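PDB 6YQ4: tannase from Fusobacterium nucleatum subsp. nucleatum ATCC 25586, which acts on gallotannins as a detoxifying enzyme, probably by hydrolysing their ester bonds, and carries a bound magnesium ion. Local coordinates for residues Asn50-Glu55 with Asp88-Gly93. Residues are numbered along the deposited sequence; the frame is centred on the assembly and turned at random.
Sequences NIYIPE and DTVGLG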
loop_
_atom_site.group_PDB
_atom_site.type_symbol
_atom_site.label_atom_id
_atom_site.label_comp_id
_atom_site.label_asym_id
_atom_site.label_seq_id
_atom_site.Cartn_x
_atom_site.Cartn_y
_atom_site.Cartn_z
ATOM N N ASN A 50 -8.801 -16.134 -6.919
ATOM C CA ASN A 50 -9.785 -16.159 -7.995
ATOM C C ASN A 50 -9.144 -15.656 -9.277
ATOM O O ASN A 50 -8.512 -14.591 -9.281
ATOM C CB ASN A 50 -10.986 -15.268 -7.679
ATOM C CG ASN A 50 -11.787 -15.762 -6.515
ATOM O OD1 ASN A 50 -11.828 -16.955 -6.245
ATOM N ND2 ASN A 50 -12.442 -14.843 -5.815
ATOM N N ILE A 51 -9.340 -16.392 -10.364
ATOM C CA ILE A 51 -8.816 -16.024 -11.674
ATOM C C ILE A 51 -9.985 -15.850 -12.634
ATOM O O ILE A 51 -10.822 -16.748 -12.769
ATOM C CB ILE A 51 -7.829 -17.075 -12.199
ATOM C CG1 ILE A 51 -6.590 -17.126 -11.308
ATOM C CG2 ILE A 51 -7.464 -16.777 -13.646
ATOM C CD1 ILE A 51 -5.564 -18.129 -11.803
ATOM N N TYR A 52 -10.046 -14.693 -13.286
ATOM C CA TYR A 52 -11.089 -14.371 -14.250
ATOM C C TYR A 52 -10.463 -14.125 -15.616
ATOM O O TYR A 52 -9.512 -13.341 -15.740
ATOM C CB TYR A 52 -11.870 -13.147 -13.802
ATOM C CG TYR A 52 -12.431 -13.296 -12.416
ATOM C CD1 TYR A 52 -13.501 -14.151 -12.170
ATOM C CD2 TYR A 52 -11.883 -12.602 -11.343
ATOM C CE1 TYR A 52 -14.024 -14.290 -10.905
ATOM C CE2 TYR A 52 -12.402 -12.735 -10.078
ATOM C CZ TYR A 52 -13.475 -13.576 -9.867
ATOM O OH TYR A 52 -13.985 -13.712 -8.604
ATOM N N ILE A 53 -10.986 -14.794 -16.635
ATOM C CA ILE A 53 -10.441 -14.658 -17.982
ATOM C C ILE A 53 -11.556 -14.276 -18.952
ATOM O O ILE A 53 -12.617 -14.924 -18.958
ATOM C CB ILE A 53 -9.752 -15.955 -18.420
ATOM C CG1 ILE A 53 -8.789 -16.426 -17.333
ATOM C CG2 ILE A 53 -9.066 -15.778 -19.790
ATOM C CD1 ILE A 53 -7.905 -17.571 -17.787
ATOM N N PRO A 54 -11.369 -13.247 -19.784
ATOM C CA PRO A 54 -12.409 -12.900 -20.763
ATOM C C PRO A 54 -12.767 -14.071 -21.675
ATOM O O PRO A 54 -11.919 -14.886 -22.051
ATOM C CB PRO A 54 -11.786 -11.742 -21.545
ATOM C CG PRO A 54 -10.829 -11.115 -20.570
ATOM C CD PRO A 54 -10.258 -12.278 -19.791
ATOM N N GLU A 55 -14.059 -14.150 -22.012
ATOM C CA GLU A 55 -14.565 -15.246 -22.828
ATOM C C GLU A 55 -13.980 -15.221 -24.233
ATOM O O GLU A 55 -13.844 -16.275 -24.867
ATOM C CB GLU A 55 -16.102 -15.188 -22.854
ATOM C CG GLU A 55 -16.823 -16.259 -23.695
ATOM C CD GLU A 55 -16.609 -17.691 -23.218
ATOM O OE1 GLU A 55 -16.026 -17.892 -22.137
ATOM O OE2 GLU A 55 -17.028 -18.627 -23.932
ATOM N N ASP A 88 -10.688 -10.856 -4.166
ATOM C CA ASP A 88 -11.699 -9.964 -4.702
ATOM C C ASP A 88 -12.536 -10.693 -5.725
ATOM O O ASP A 88 -12.099 -11.673 -6.329
ATOM C CB ASP A 88 -11.063 -8.737 -5.360
ATOM C CG ASP A 88 -11.872 -7.482 -5.124
ATOM O OD1 ASP A 88 -13.085 -7.603 -4.834
ATOM O OD2 ASP A 88 -11.299 -6.381 -5.197
ATOM N N THR A 89 -13.763 -10.203 -5.918
ATOM C CA THR A 89 -14.643 -10.736 -6.942
ATOM C C THR A 89 -14.947 -9.667 -7.982
ATOM O O THR A 89 -14.695 -8.471 -7.788
ATOM C CB THR A 89 -15.957 -11.271 -6.358
ATOM O OG1 THR A 89 -16.616 -10.244 -5.606
ATOM C CG2 THR A 89 -15.674 -12.455 -5.452
ATOM N N VAL A 90 -15.478 -10.131 -9.107
ATOM C CA VAL A 90 -15.917 -9.251 -10.179
ATOM C C VAL A 90 -17.261 -8.660 -9.781
ATOM O O VAL A 90 -18.212 -9.398 -9.501
ATOM C CB VAL A 90 -16.022 -10.018 -11.504
ATOM C CG1 VAL A 90 -16.735 -9.173 -12.565
ATOM C CG2 VAL A 90 -14.643 -10.487 -11.966
ATOM N N GLY A 91 -17.338 -7.331 -9.738
ATOM C CA GLY A 91 -18.603 -6.660 -9.531
ATOM C C GLY A 91 -18.497 -5.151 -9.566
ATOM O O GLY A 91 -17.649 -4.592 -10.263
ATOM N N LEU A 92 -19.368 -4.479 -8.828
ATOM C CA LEU A 92 -19.383 -3.028 -8.764
ATOM C C LEU A 92 -18.861 -2.563 -7.412
ATOM O O LEU A 92 -18.951 -3.288 -6.418
ATOM C CB LEU A 92 -20.794 -2.471 -8.980
ATOM C CG LEU A 92 -21.679 -3.172 -10.004
ATOM C CD1 LEU A 92 -23.129 -2.681 -9.897
ATOM C CD2 LEU A 92 -21.131 -2.965 -11.395
ATOM N N GLY A 93 -18.304 -1.346 -7.388
ATOM C CA GLY A 93 -17.960 -0.693 -6.138
ATOM C C GLY A 93 -19.165 -0.039 -5.470
ATOM O O GLY A 93 -20.290 -0.046 -5.975
#
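The ring of Y52 lies against the side chain of V90 where strand 48-54 of an alpha/beta-hydrolase sheet meets the loop between strand 73-76 and helix 100-106. The strand runs antiparallel to both of its neighbours, 26-36 and 110-114, and Y52 and N50, two residues apart, both direct their side chains to the loop. V90 sets a single methyl over the ring: CG2 is 3.5 Å from the ring centroid, only 11° off the normal, in a CH-pi contact centred over the face. Its nearest ring atom is CD2, and the other ring carbons are little farther away. With V90 CG1 anti to the backbone N (chi1 169°), CG2 lies beside that N and anti to the carbonyl carbon, on the tyrosine side, while the valine side chain also touches Y29 on strand 26-36 and T102 and L105 on helix 100-106.

The phenol end reaches the loop backbone, with Y52 OH 3.5 Å from T89 CA and 3.8 Å from T89 CG2. The carbonyl O of D88 lies at the rim of the ring, level with it, and is the polar link between the segments. The amide of N50 is split between two partners: OD1 accepts from the backbone N of N34, and ND2 turns to the loop, so both ends of the buried amide are engaged, which fixes which way round it lies. N50 ND2 donates to D88 O at 3.2 Å, nearly straight at 171°. The acceptor lies in the amide plane of N50, but ND2 stands well out of the carbonyl plane of D88.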